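Local coordinates for protein bradyzoite pseudokinase 1 (Toxoplasma gondii, PDB 6M7Z) that is a pseudokinase related to divergent kinases that lack the glycine-rich loop, and probably acts at the parasitophorous vacuole, at residues L65-E70 / E74-K79; P25-S30 / Y123-L128; L109-G114 / S176-G181; A151-A156 / I170-F175; D135-G140 / R242-L247. One frame throughout, in Å; residues are numbered along the deposited sequence.

The five contacts run through both lobes of a kinase-type fold. Contacts 3 and 4 have centres about 8 Å from that of the chain; contacts 1, 2 and 5 lie 17 to 18 Å out. Contacts 1 and 2 share the antiparallel sheet of the N-terminal lobe through neighbouring strands 76-82 and 121-127; each combines aliphatic or aromatic packing with one hydrogen bond that crosses the contact. Contact 3 bridges the lobes with mostly apolar groups and touches contacts 1, 2, 4 and 5. Contact 4 is the fully buried one, an all-apolar join dominated by a methionine on an aromatic face. Contact 5 is likewise apolar inside but carries polar groups on its outer side, and meets contact 4 through Leu172.

Contact 1 of 5, residues L65-E70 / E74-K79; sequences LSLTPE and EGVSAK. With EDO (1,2-ethanediol), chain H.
Glu70 O accepts the backbone N-H of Glu74 at 3.0 Å from Glu74 N, the hydrogen bond that closes the last turn of helix 69-74. The same oxygen is brushed by the Glu74 side chain, whose CG passes 3.4 Å from Glu70 O. With CG set beside the backbone N (chi1 -72°), the extended chain of Glu74 runs back alongside the last turn and also packs on Pro179. The two carboxylates do not touch: Glu70 OE2 and Glu74 OE2 stand 4.9 Å apart.

Beyond the helix the chemistry turns apolar. Gly75, with positive phi, lets the chain leave helical geometry and enter strand 76-82, and Val76 then turns its branch CG1 to the leucines before the helix. Leu67 CD1 meets Val76 CG1 at 3.9 Å, the two side chains slanting across one another, while Leu65 CD1 is more distant from Val76 CG1 at 4.4 Å. A Schellman motif at Ser66 and the N-cap at Thr68 separate helix 59-65 from helix 69-74. That these two helices directly precede the strand is consistent with a kinase lacking the glycine-rich loop.

Farther along the strand, Lys79 NZ forms a salt bridge with Glu94 of helix 88-101, consistent with the lysine-glutamate pair of protein kinases, and is hydrogen-bonded to His126 NE2. Lys79 O is bonded, 2.7 Å away, to O1 of an ethanediol probably left from crystallisation. Across the contact itself, one backbone bond ties the helix end and aliphatic contact holds the strand start, while the two nearby carboxylates would probably disfavour closer approach.

Contact 2 of 5, residues P25-S30 / Y123-L128; sequences PDIDES and YIFHPL
Ile27 and Glu29 dock on Tyr123 and Phe125, aromatic residues of strand 121-127 in the antiparallel sheet of the kinase N-terminal lobe. The tight part is the isoleucine. Its two branches divide the work: CG2 lies obliquely against the tyrosine, 3.7 Å between Ile27 CG2 and Tyr123 CE1, whereas CD1 arrives near the plane of the other ring, with Ile27 CD1 and Phe125 CZ 3.9 Å apart. Setting CG1 opposite the backbone N (chi1 -178°) carries that longer branch to Phe125. Ile34 of helix 33-39 packs on both rings as well.

The outer side is looser. Asp26, Asp28 and Ser30 face solvent, and Asp28 and Ser30 are poorly ordered, although Ser30 OG is hydrogen-bonded to Asp28 OD1 at 2.7 Å. Between the two regimes stands Glu29, its extended chain bringing the carboxylate to the hydroxyl at the tip of the tyrosine, with carboxylate and ring planes 73° apart. Both oxygens are occupied: Glu29 OE1 takes the backbone N-H of Ala119, and Glu29 OE2 accepts from Tyr123 OH at 2.6 Å through its anti lone pair, away from the other oxygen.

Contact 3 of 5, residues L109-G114 / S176-G181; sequences LLPSLG and SVLPDG
Where the loop between helix 88-101 and strand 114-117 of the N-terminal lobe descends onto the hairpin of strands 175-177 and 183-185, Leu110 and Pro111 meet Ser176 and Leu178. No hydrogen bond links the two segments, and the join is made mostly by small apolar surfaces at the edge of van der Waals range. Leu110 contributes one methyl to two neighbours: CD1 lies 4.1 Å from Ser176 OG, and the same Leu110 CD1 is 4.2 Å from Leu178 CD2. Its reach follows from a CG placed opposite the backbone N (chi1 180°), which swings the isobutyl group towards the hairpin. Leu178 CD1 comes up to the CD atom of the Pro111 ring, at 4.2 Å. The leucine fork therefore divides its two methyls between Leu110 and the proline ring.

Each segment also carries a local turn. Ser112 OG accepts from Gly114 N at 3.1 Å, an ST turn that bends the loop into strand 114-117, and a type I turn from Leu178 to Gly181 is closed by Gly181 N on Leu178 O at 2.8 Å. Val184 touches Leu110, Ser176 and Leu178, while a backbone bond between Leu110 and Leu185 ties the loop to the hairpin's second strand. A loop following the helix of the N-terminal lobe, docked on the beta hairpin that follows the segment equivalent to the catalytic loop, is characteristic of the protein kinase fold.

Contact 4 of 5, residues A151-A156 / I170-F175; sequences ANMVAA and IELNSF
Phe175 lies flat beneath the side chain of Met153, joining helix 146-161 of the kinase C-terminal lobe to the chain that runs into strand 175-177 from the region that corresponds to the catalytic loop of active kinases. The bump is the methionine: its CG sits over the middle of the ring, 3.5 Å from the centroid of Phe175 and only 10° off the ring normal, a CH-pi contact. Farther above the same ring comes the sulfur, with Met153 SD 4.6 Å from the Phe175 centroid, a longer Met-aromatic contact. A bend at chi3 (71°) then curls the chain over, so that its methyl fills the hollow between ring and leucine, leaving Met153 CE 3.7 Å from Leu172 CD2.

The ring lies in the hollow between Met153, over its face, and Ala156, at its edge. Ala156 comes one turn after Met153, and its CB lies near the ring plane at 4.1 Å from Phe175 CE1. Leu185 supports the ring from strand 183-185, while Leu237 and Phe241 of helix 230-248 pack on the methionine. All four touching residues are buried, and the fit across the segments is wholly apolar.

The segment carrying Leu172 and Phe175 includes a short 3-10 turn at 172-174. Besides its backbone bonds, the turn is braced by Ser174 OG, which accepts from Glu171 N at 3.0 Å.

Contact 5 of 5, residues D135-G140 / R242-L247; sequences DMLETG and RNLVQL. With EDO (1,2-ethanediol), chain G.
Leu137 and Leu247 have almost equal surfaces buried by this contact, and each is set against the other helix. The lower part of the Leu137 side chain takes one methyl of its partner, with Leu137 CB and Leu247 CD1 4.0 Å apart. The remaining methyl of Leu247 leans on the backbone of the next residue, where Leu247 CD2 comes to 4.2 Å from Glu138 CA. In Leu247, chi1 -72° sets CG beside the backbone N and, with chi2 173°, lets CD1 meet Leu137 and CD2 meet Glu138. Leu244, one turn earlier, turns its CD1 towards the end of Leu137; the modelled separation there is too short for two carbons, and its details are doubtful.

These leucines join helix 133-138, which comes just after the link between the lobes of the kinase fold, to helix 230-248, the long helix inside the C-terminal lobe. Leu269 of helix 263-276 packs on Leu244, and Pro144 touches Leu137.

The outer side is polar. Glu138 stretches out from its helix, and Asn243 stands on the other side of an ethanediol probably from the crystallisation liquor: O2 of the ethanediol donates to Asn243 OD1 at 3.1 Å and lies 3.6 Å from Leu247 CD2. Gly140, with positive phi, forms a Schellman motif after the helix, and there Thr139 OG1 donates to Met136 O at 3.0 Å, from 43° above the carbonyl plane.

Contact 1 of 5, residues L65-E70 / E74-K79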
# COMPACT_ATOMS: atom_id res chain seq x y z
N LEU A 65 -0.83 18.61 -9.80
CA LEU A 65 -1.55 17.65 -8.94
C LEU A 65 -2.79 18.30 -8.29
O LEU A 65 -3.55 17.62 -7.63
CB LEU A 65 -0.58 17.09 -7.89
CG LEU A 65 0.67 16.37 -8.44
CD1 LEU A 65 1.56 15.85 -7.32
CD2 LEU A 65 0.34 15.22 -9.40
N SER A 66 -2.96 19.61 -8.44
CA SER A 66 -4.01 20.37 -7.75
C SER A 66 -3.95 20.10 -6.24
O SER A 66 -4.97 19.77 -5.64
CB SER A 66 -5.39 20.04 -8.26
OG SER A 66 -5.51 20.37 -9.63
N LEU A 67 -2.76 20.24 -5.65
CA LEU A 67 -2.60 20.00 -4.21
C LEU A 67 -3.30 21.11 -3.41
O LEU A 67 -3.12 22.28 -3.70
CB LEU A 67 -1.11 19.92 -3.84
CG LEU A 67 -0.30 18.79 -4.48
CD1 LEU A 67 1.12 18.77 -3.95
CD2 LEU A 67 -0.96 17.43 -4.25
N THR A 68 -4.08 20.72 -2.41
CA THR A 68 -4.60 21.62 -1.38
C THR A 68 -3.42 22.11 -0.54
O THR A 68 -2.37 21.49 -0.56
CB THR A 68 -5.64 20.92 -0.49
OG1 THR A 68 -4.98 19.87 0.23
CG2 THR A 68 -6.81 20.36 -1.28
N PRO A 69 -3.54 23.23 0.21
CA PRO A 69 -2.47 23.66 1.11
C PRO A 69 -2.09 22.59 2.16
O PRO A 69 -0.91 22.51 2.54
CB PRO A 69 -3.03 24.92 1.80
CG PRO A 69 -4.11 25.41 0.85
CD PRO A 69 -4.68 24.16 0.20
N GLU A 70 -3.07 21.78 2.60
CA GLU A 70 -2.82 20.67 3.53
C GLU A 70 -1.87 19.64 2.87
O GLU A 70 -0.90 19.22 3.47
CB GLU A 70 -4.12 19.98 3.95
CG GLU A 70 -4.96 20.78 4.94
CD GLU A 70 -5.84 19.94 5.87
OE1 GLU A 70 -6.94 20.43 6.26
OE2 GLU A 70 -5.41 18.81 6.22
N GLU A 74 1.98 18.25 3.69
CA GLU A 74 2.24 16.82 3.88
C GLU A 74 3.43 16.36 3.01
O GLU A 74 4.17 15.47 3.42
CB GLU A 74 1.04 15.97 3.49
CG GLU A 74 -0.14 16.02 4.43
CD GLU A 74 -1.36 15.21 3.99
OE1 GLU A 74 -1.28 14.47 2.95
OE2 GLU A 74 -2.39 15.30 4.70
N GLY A 75 3.58 16.95 1.82
CA GLY A 75 4.54 16.52 0.81
C GLY A 75 3.98 15.38 -0.04
O GLY A 75 2.93 14.85 0.27
N VAL A 76 4.70 15.02 -1.11
CA VAL A 76 4.31 13.90 -1.97
C VAL A 76 5.52 13.00 -2.21
O VAL A 76 6.66 13.39 -2.04
CB VAL A 76 3.70 14.35 -3.31
CG1 VAL A 76 2.48 15.25 -3.11
CG2 VAL A 76 4.72 15.02 -4.22
N SER A 77 5.22 11.78 -2.63
CA SER A 77 6.24 10.86 -3.12
C SER A 77 5.88 10.39 -4.53
O SER A 77 4.72 10.33 -4.91
CB SER A 77 6.42 9.70 -2.18
OG SER A 77 5.19 9.02 -2.02
N ALA A 78 6.92 10.13 -5.32
CA ALA A 78 6.77 9.70 -6.69
C ALA A 78 7.36 8.28 -6.82
O ALA A 78 8.46 8.00 -6.38
CB ALA A 78 7.47 10.66 -7.61
N LYS A 79 6.56 7.39 -7.39
CA LYS A 79 6.97 6.06 -7.77
C LYS A 79 7.29 6.09 -9.27
O LYS A 79 6.41 6.35 -10.09
CB LYS A 79 5.83 5.09 -7.44
CG LYS A 79 6.26 3.69 -7.10
CD LYS A 79 5.11 2.75 -6.70
CE LYS A 79 4.44 3.07 -5.39
NZ LYS A 79 3.05 2.55 -5.34
C1 EDO H . 5.00 3.25 -12.20
O1 EDO H . 5.46 4.59 -11.97
C2 EDO H . 4.93 2.51 -10.87
O2 EDO H . 4.44 1.16 -11.00

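Contact 2 of 5, residues P25-S30 / Y123-L128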
# COMPACT_ATOMS: atom_id res chain seq x y z
N PRO A 25 -1.25 10.88 -19.53
CA PRO A 25 -0.89 12.28 -19.75
C PRO A 25 0.59 12.59 -19.49
O PRO A 25 1.23 11.93 -18.67
CB PRO A 25 -1.78 13.05 -18.76
CG PRO A 25 -2.09 12.04 -17.68
CD PRO A 25 -2.14 10.70 -18.37
N ASP A 26 1.12 13.59 -20.21
CA ASP A 26 2.49 14.03 -20.10
C ASP A 26 2.71 14.74 -18.76
O ASP A 26 1.80 15.33 -18.19
CB ASP A 26 2.88 14.98 -21.22
CG ASP A 26 3.10 14.33 -22.57
OD1 ASP A 26 3.10 13.08 -22.66
OD2 ASP A 26 3.32 15.07 -23.54
N ILE A 27 3.96 14.70 -18.32
CA ILE A 27 4.50 15.54 -17.29
C ILE A 27 5.74 16.20 -17.90
O ILE A 27 6.41 15.59 -18.76
CB ILE A 27 4.83 14.72 -16.03
CG1 ILE A 27 5.36 15.58 -14.89
CG2 ILE A 27 5.80 13.58 -16.33
CD1 ILE A 27 5.47 14.81 -13.56
N ASP A 28 6.02 17.44 -17.48
CA ASP A 28 7.15 18.21 -17.98
C ASP A 28 8.35 17.97 -17.06
O ASP A 28 8.35 18.45 -15.90
CB ASP A 28 6.81 19.70 -18.09
CG ASP A 28 7.82 20.54 -18.86
OD1 ASP A 28 8.91 20.00 -19.22
OD2 ASP A 28 7.51 21.72 -19.10
N GLU A 29 9.34 17.23 -17.59
CA GLU A 29 10.46 16.67 -16.83
C GLU A 29 11.57 17.72 -16.65
O GLU A 29 12.39 17.58 -15.71
CB GLU A 29 10.97 15.39 -17.49
CG GLU A 29 10.00 14.24 -17.32
CD GLU A 29 10.38 12.96 -18.07
OE1 GLU A 29 10.61 13.02 -19.30
OE2 GLU A 29 10.45 11.91 -17.42
N SER A 30 11.60 18.74 -17.52
CA SER A 30 12.58 19.86 -17.41
C SER A 30 12.21 20.81 -16.26
O SER A 30 13.04 21.59 -15.83
CB SER A 30 12.72 20.61 -18.71
OG SER A 30 11.44 20.99 -19.20
N TYR A 123 5.20 7.68 -13.89
CA TYR A 123 5.15 8.25 -12.56
C TYR A 123 3.78 7.97 -11.91
O TYR A 123 2.75 8.05 -12.57
CB TYR A 123 5.32 9.77 -12.59
CG TYR A 123 6.59 10.30 -13.18
CD1 TYR A 123 6.80 10.30 -14.55
CD2 TYR A 123 7.55 10.90 -12.39
CE1 TYR A 123 7.96 10.81 -15.12
CE2 TYR A 123 8.71 11.42 -12.94
CZ TYR A 123 8.91 11.40 -14.30
OH TYR A 123 10.05 11.91 -14.85
N ILE A 124 3.79 7.63 -10.62
CA ILE A 124 2.62 7.64 -9.78
C ILE A 124 2.95 8.49 -8.55
O ILE A 124 3.93 8.23 -7.87
CB ILE A 124 2.19 6.23 -9.33
CG1 ILE A 124 1.91 5.31 -10.50
CG2 ILE A 124 0.99 6.31 -8.37
CD1 ILE A 124 1.43 3.94 -10.07
N PHE A 125 2.12 9.48 -8.27
CA PHE A 125 2.29 10.31 -7.11
C PHE A 125 1.39 9.77 -5.98
O PHE A 125 0.27 9.30 -6.21
CB PHE A 125 2.05 11.77 -7.48
CG PHE A 125 3.14 12.36 -8.36
CD1 PHE A 125 3.10 12.22 -9.74
CD2 PHE A 125 4.23 13.00 -7.80
CE1 PHE A 125 4.12 12.72 -10.53
CE2 PHE A 125 5.26 13.49 -8.59
CZ PHE A 125 5.20 13.36 -9.97
N HIS A 126 1.93 9.81 -4.76
CA HIS A 126 1.24 9.41 -3.55
C HIS A 126 1.41 10.51 -2.51
O HIS A 126 2.37 11.26 -2.56
CB HIS A 126 1.80 8.10 -2.98
CG HIS A 126 1.61 6.92 -3.85
ND1 HIS A 126 0.37 6.44 -4.16
CD2 HIS A 126 2.51 6.12 -4.46
CE1 HIS A 126 0.50 5.38 -4.95
NE2 HIS A 126 1.81 5.18 -5.17
N PRO A 127 0.53 10.56 -1.48
CA PRO A 127 0.81 11.37 -0.31
C PRO A 127 2.12 10.85 0.29
O PRO A 127 2.38 9.64 0.23
CB PRO A 127 -0.37 11.13 0.64
CG PRO A 127 -1.43 10.45 -0.19
CD PRO A 127 -0.73 9.80 -1.37
N LEU A 128 2.95 11.75 0.82
CA LEU A 128 4.18 11.34 1.45
C LEU A 128 3.83 10.74 2.80
O LEU A 128 3.31 11.43 3.67
CB LEU A 128 5.11 12.54 1.59
CG LEU A 128 6.42 12.25 2.31
CD1 LEU A 128 7.16 11.07 1.66
CD2 LEU A 128 7.26 13.53 2.33

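Contact 3 of 5, residues L109-G114 / S176-G181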
# COMPACT_ATOMS: atom_id res chain seq x y z
N LEU A 109 -6.79 1.77 1.16
CA LEU A 109 -5.79 1.51 0.13
C LEU A 109 -5.01 2.80 -0.15
O LEU A 109 -5.59 3.90 -0.13
CB LEU A 109 -6.48 1.01 -1.15
CG LEU A 109 -7.34 -0.26 -0.99
CD1 LEU A 109 -7.86 -0.75 -2.33
CD2 LEU A 109 -6.59 -1.39 -0.30
N LEU A 110 -3.69 2.67 -0.39
CA LEU A 110 -2.82 3.80 -0.67
C LEU A 110 -3.39 4.57 -1.86
O LEU A 110 -3.51 4.03 -2.95
CB LEU A 110 -1.41 3.29 -0.95
CG LEU A 110 -0.34 4.35 -1.27
CD1 LEU A 110 -0.07 5.22 -0.05
CD2 LEU A 110 0.97 3.68 -1.72
N PRO A 111 -3.79 5.84 -1.70
CA PRO A 111 -4.33 6.63 -2.81
C PRO A 111 -3.26 7.14 -3.78
O PRO A 111 -2.14 7.42 -3.38
CB PRO A 111 -5.03 7.82 -2.13
CG PRO A 111 -4.37 7.94 -0.76
CD PRO A 111 -3.79 6.59 -0.44
N SER A 112 -3.64 7.24 -5.06
CA SER A 112 -2.86 7.91 -6.11
C SER A 112 -3.30 9.37 -6.22
O SER A 112 -4.49 9.64 -6.19
CB SER A 112 -3.04 7.20 -7.42
OG SER A 112 -2.46 7.97 -8.47
N LEU A 113 -2.35 10.29 -6.39
CA LEU A 113 -2.62 11.71 -6.65
C LEU A 113 -2.51 12.03 -8.15
O LEU A 113 -2.68 13.18 -8.54
CB LEU A 113 -1.62 12.57 -5.87
CG LEU A 113 -1.64 12.40 -4.36
CD1 LEU A 113 -0.59 13.31 -3.72
CD2 LEU A 113 -3.04 12.66 -3.78
N GLY A 114 -2.19 11.03 -8.97
CA GLY A 114 -2.02 11.22 -10.41
C GLY A 114 -0.98 10.29 -11.00
O GLY A 114 0.02 9.97 -10.35
N SER A 176 1.39 1.39 5.18
CA SER A 176 2.03 2.66 5.51
C SER A 176 1.03 3.57 6.25
O SER A 176 -0.17 3.37 6.23
CB SER A 176 2.60 3.31 4.29
OG SER A 176 1.59 3.77 3.41
N VAL A 177 1.58 4.57 6.95
CA VAL A 177 0.82 5.46 7.77
C VAL A 177 0.77 6.81 7.07
O VAL A 177 1.81 7.41 6.84
CB VAL A 177 1.44 5.59 9.18
CG1 VAL A 177 0.60 6.51 10.06
CG2 VAL A 177 1.63 4.23 9.85
N LEU A 178 -0.43 7.27 6.71
CA LEU A 178 -0.58 8.55 6.03
C LEU A 178 -0.41 9.66 7.06
O LEU A 178 -0.47 9.43 8.28
CB LEU A 178 -1.95 8.62 5.34
CG LEU A 178 -2.17 7.60 4.21
CD1 LEU A 178 -3.53 7.80 3.56
CD2 LEU A 178 -1.06 7.68 3.18
N PRO A 179 -0.14 10.92 6.62
CA PRO A 179 -0.02 12.04 7.56
C PRO A 179 -1.21 12.18 8.52
O PRO A 179 -0.99 12.49 9.69
CB PRO A 179 0.14 13.25 6.65
CG PRO A 179 0.81 12.67 5.42
CD PRO A 179 0.16 11.31 5.24
N ASP A 180 -2.44 11.89 8.09
CA ASP A 180 -3.58 12.03 9.00
C ASP A 180 -3.68 10.84 9.97
O ASP A 180 -4.58 10.82 10.83
CB ASP A 180 -4.88 12.29 8.23
CG ASP A 180 -5.40 11.12 7.42
OD1 ASP A 180 -4.75 10.03 7.46
OD2 ASP A 180 -6.44 11.31 6.73
N GLY A 181 -2.79 9.85 9.85
CA GLY A 181 -2.72 8.69 10.78
C GLY A 181 -3.48 7.46 10.30
O GLY A 181 -3.45 6.42 10.98

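Contact 4 of 5, residues A151-A156 / I170-F175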
# COMPACT_ATOMS: atom_id res chain seq x y z
N ALA A 151 -6.58 -5.29 13.05
CA ALA A 151 -7.93 -5.22 12.49
C ALA A 151 -7.91 -4.33 11.23
O ALA A 151 -8.54 -4.66 10.23
CB ALA A 151 -8.90 -4.72 13.53
N ASN A 152 -7.18 -3.21 11.31
CA ASN A 152 -6.96 -2.26 10.20
C ASN A 152 -6.35 -3.02 9.00
O ASN A 152 -6.78 -2.87 7.85
CB ASN A 152 -6.13 -1.07 10.70
CG ASN A 152 -6.11 0.15 9.79
OD1 ASN A 152 -6.08 0.02 8.56
ND2 ASN A 152 -6.09 1.34 10.37
N MET A 153 -5.39 -3.92 9.30
CA MET A 153 -4.67 -4.64 8.27
C MET A 153 -5.58 -5.68 7.59
O MET A 153 -5.60 -5.75 6.34
CB MET A 153 -3.42 -5.33 8.84
CG MET A 153 -2.25 -4.37 9.05
SD MET A 153 -1.03 -4.92 10.28
CE MET A 153 -0.29 -6.29 9.39
N VAL A 154 -6.33 -6.45 8.38
CA VAL A 154 -7.29 -7.44 7.85
C VAL A 154 -8.35 -6.72 6.99
O VAL A 154 -8.70 -7.19 5.92
CB VAL A 154 -7.98 -8.24 8.97
CG1 VAL A 154 -9.04 -9.19 8.43
CG2 VAL A 154 -7.01 -9.04 9.81
N ALA A 155 -8.87 -5.60 7.50
CA ALA A 155 -9.92 -4.86 6.82
C ALA A 155 -9.42 -4.37 5.46
O ALA A 155 -10.16 -4.40 4.49
CB ALA A 155 -10.39 -3.70 7.67
N ALA A 156 -8.17 -3.91 5.43
CA ALA A 156 -7.58 -3.34 4.23
C ALA A 156 -7.50 -4.43 3.15
O ALA A 156 -7.89 -4.20 1.99
CB ALA A 156 -6.24 -2.75 4.54
N ILE A 170 2.09 -9.50 0.40
CA ILE A 170 1.87 -8.82 1.65
C ILE A 170 3.05 -9.05 2.60
O ILE A 170 3.51 -10.17 2.79
CB ILE A 170 0.54 -9.25 2.30
CG1 ILE A 170 -0.65 -8.68 1.53
CG2 ILE A 170 0.49 -8.85 3.77
CD1 ILE A 170 -1.89 -9.56 1.68
N GLU A 171 3.48 -7.94 3.21
CA GLU A 171 4.40 -7.90 4.34
C GLU A 171 4.05 -6.67 5.18
O GLU A 171 3.26 -5.84 4.76
CB GLU A 171 5.85 -7.94 3.86
CG GLU A 171 6.26 -6.79 2.96
CD GLU A 171 7.71 -6.78 2.47
OE1 GLU A 171 8.56 -6.38 3.26
OE2 GLU A 171 7.97 -7.19 1.31
N LEU A 172 4.64 -6.54 6.36
CA LEU A 172 4.38 -5.38 7.19
C LEU A 172 4.59 -4.09 6.42
O LEU A 172 3.82 -3.14 6.59
CB LEU A 172 5.27 -5.41 8.43
CG LEU A 172 4.70 -6.19 9.60
CD1 LEU A 172 5.65 -6.12 10.77
CD2 LEU A 172 3.33 -5.67 10.01
N ASN A 173 5.63 -4.03 5.59
CA ASN A 173 5.99 -2.78 4.87
C ASN A 173 5.06 -2.55 3.67
O ASN A 173 5.19 -1.52 3.00
CB ASN A 173 7.46 -2.74 4.48
CG ASN A 173 8.39 -2.38 5.63
OD1 ASN A 173 7.97 -1.83 6.66
ND2 ASN A 173 9.66 -2.67 5.46
N SER A 174 4.11 -3.45 3.40
CA SER A 174 3.05 -3.20 2.46
C SER A 174 2.14 -2.10 3.00
O SER A 174 1.49 -1.42 2.23
CB SER A 174 2.25 -4.44 2.16
OG SER A 174 3.05 -5.45 1.57
N PHE A 175 2.09 -1.95 4.32
CA PHE A 175 1.24 -1.03 5.02
C PHE A 175 2.04 0.23 5.34
O PHE A 175 3.21 0.16 5.72
CB PHE A 175 0.68 -1.68 6.28
CG PHE A 175 -0.23 -2.87 6.01
CD1 PHE A 175 -1.58 -2.70 5.78
CD2 PHE A 175 0.29 -4.15 5.96
CE1 PHE A 175 -2.40 -3.79 5.52
CE2 PHE A 175 -0.53 -5.24 5.69
CZ PHE A 175 -1.87 -5.06 5.47

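Contact 5 of 5, residues D135-G140 / R242-L247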
# COMPACT_ATOMS: atom_id res chain seq x y z
N ASP A 135 9.11 -0.80 9.21
CA ASP A 135 10.21 0.09 9.57
C ASP A 135 9.90 0.86 10.85
O ASP A 135 10.76 1.00 11.69
CB ASP A 135 10.52 1.07 8.44
CG ASP A 135 11.08 0.40 7.19
OD1 ASP A 135 11.47 -0.80 7.29
OD2 ASP A 135 11.08 1.07 6.13
N MET A 136 8.69 1.38 10.98
CA MET A 136 8.34 2.19 12.13
C MET A 136 8.45 1.36 13.42
O MET A 136 8.98 1.86 14.42
CB MET A 136 6.92 2.73 12.01
CG MET A 136 6.80 3.87 11.06
SD MET A 136 5.08 4.26 10.78
CE MET A 136 4.76 5.32 12.20
N LEU A 137 7.94 0.13 13.40
CA LEU A 137 7.96 -0.72 14.59
C LEU A 137 9.39 -1.17 14.90
O LEU A 137 9.73 -1.30 16.04
CB LEU A 137 7.06 -1.94 14.36
CG LEU A 137 5.58 -1.65 14.20
CD1 LEU A 137 4.79 -2.92 14.07
CD2 LEU A 137 5.06 -0.84 15.37
N GLU A 138 10.20 -1.39 13.87
CA GLU A 138 11.55 -1.94 14.01
C GLU A 138 12.47 -0.92 14.71
O GLU A 138 13.30 -1.28 15.52
CB GLU A 138 12.10 -2.35 12.64
CG GLU A 138 13.42 -3.10 12.73
CD GLU A 138 13.83 -3.77 11.44
OE1 GLU A 138 13.97 -5.02 11.45
OE2 GLU A 138 14.00 -3.05 10.44
N THR A 139 12.30 0.36 14.37
CA THR A 139 13.09 1.46 14.97
C THR A 139 12.57 1.79 16.37
O THR A 139 13.15 2.60 17.07
CB THR A 139 13.03 2.71 14.09
OG1 THR A 139 11.67 3.14 14.08
CG2 THR A 139 13.56 2.47 12.70
N GLY A 140 11.43 1.22 16.77
CA GLY A 140 10.79 1.47 18.06
C GLY A 140 10.16 2.85 18.13
O GLY A 140 9.80 3.30 19.23
N ARG A 242 3.04 -12.38 12.60
CA ARG A 242 4.11 -13.01 13.33
C ARG A 242 5.28 -12.02 13.46
O ARG A 242 5.87 -11.89 14.53
CB ARG A 242 4.52 -14.32 12.65
CG ARG A 242 5.65 -15.05 13.35
CD ARG A 242 5.47 -15.30 14.84
NE ARG A 242 4.26 -16.06 15.17
CZ ARG A 242 4.11 -17.38 14.95
NH1 ARG A 242 5.09 -18.08 14.40
NH2 ARG A 242 2.97 -17.96 15.26
N ASN A 243 5.60 -11.33 12.35
CA ASN A 243 6.65 -10.33 12.29
C ASN A 243 6.37 -9.24 13.32
O ASN A 243 7.26 -8.82 14.06
CB ASN A 243 6.81 -9.82 10.85
CG ASN A 243 8.02 -8.96 10.59
OD1 ASN A 243 8.80 -8.65 11.49
ND2 ASN A 243 8.16 -8.51 9.36
N LEU A 244 5.10 -8.82 13.37
CA LEU A 244 4.64 -7.76 14.27
C LEU A 244 4.86 -8.18 15.73
O LEU A 244 5.44 -7.42 16.53
CB LEU A 244 3.17 -7.51 13.93
CG LEU A 244 2.41 -6.40 14.63
CD1 LEU A 244 3.23 -5.14 14.73
CD2 LEU A 244 1.13 -6.12 13.86
N VAL A 245 4.44 -9.41 16.08
CA VAL A 245 4.60 -9.94 17.43
C VAL A 245 6.09 -10.05 17.81
O VAL A 245 6.47 -9.74 18.94
CB VAL A 245 3.88 -11.30 17.57
CG1 VAL A 245 4.27 -12.01 18.86
CG2 VAL A 245 2.38 -11.15 17.52
N GLN A 246 6.94 -10.51 16.89
CA GLN A 246 8.38 -10.62 17.16
C GLN A 246 8.97 -9.23 17.45
O GLN A 246 9.87 -9.10 18.28
CB GLN A 246 9.13 -11.27 15.98
CG GLN A 246 8.86 -12.76 15.81
CD GLN A 246 9.25 -13.27 14.44
OE1 GLN A 246 9.59 -12.50 13.55
NE2 GLN A 246 9.22 -14.58 14.26
N LEU A 247 8.48 -8.18 16.77
CA LEU A 247 9.06 -6.84 16.94
C LEU A 247 8.63 -6.23 18.28
O LEU A 247 9.41 -5.48 18.86
CB LEU A 247 8.62 -5.95 15.79
CG LEU A 247 9.28 -6.25 14.44
CD1 LEU A 247 8.65 -5.42 13.33
CD2 LEU A 247 10.78 -6.00 14.49
C1 EDO G . 10.10 -5.28 9.50
O1 EDO G . 9.42 -5.38 8.24
C2 EDO G . 10.99 -6.51 9.65
O2 EDO G . 11.18 -6.78 11.04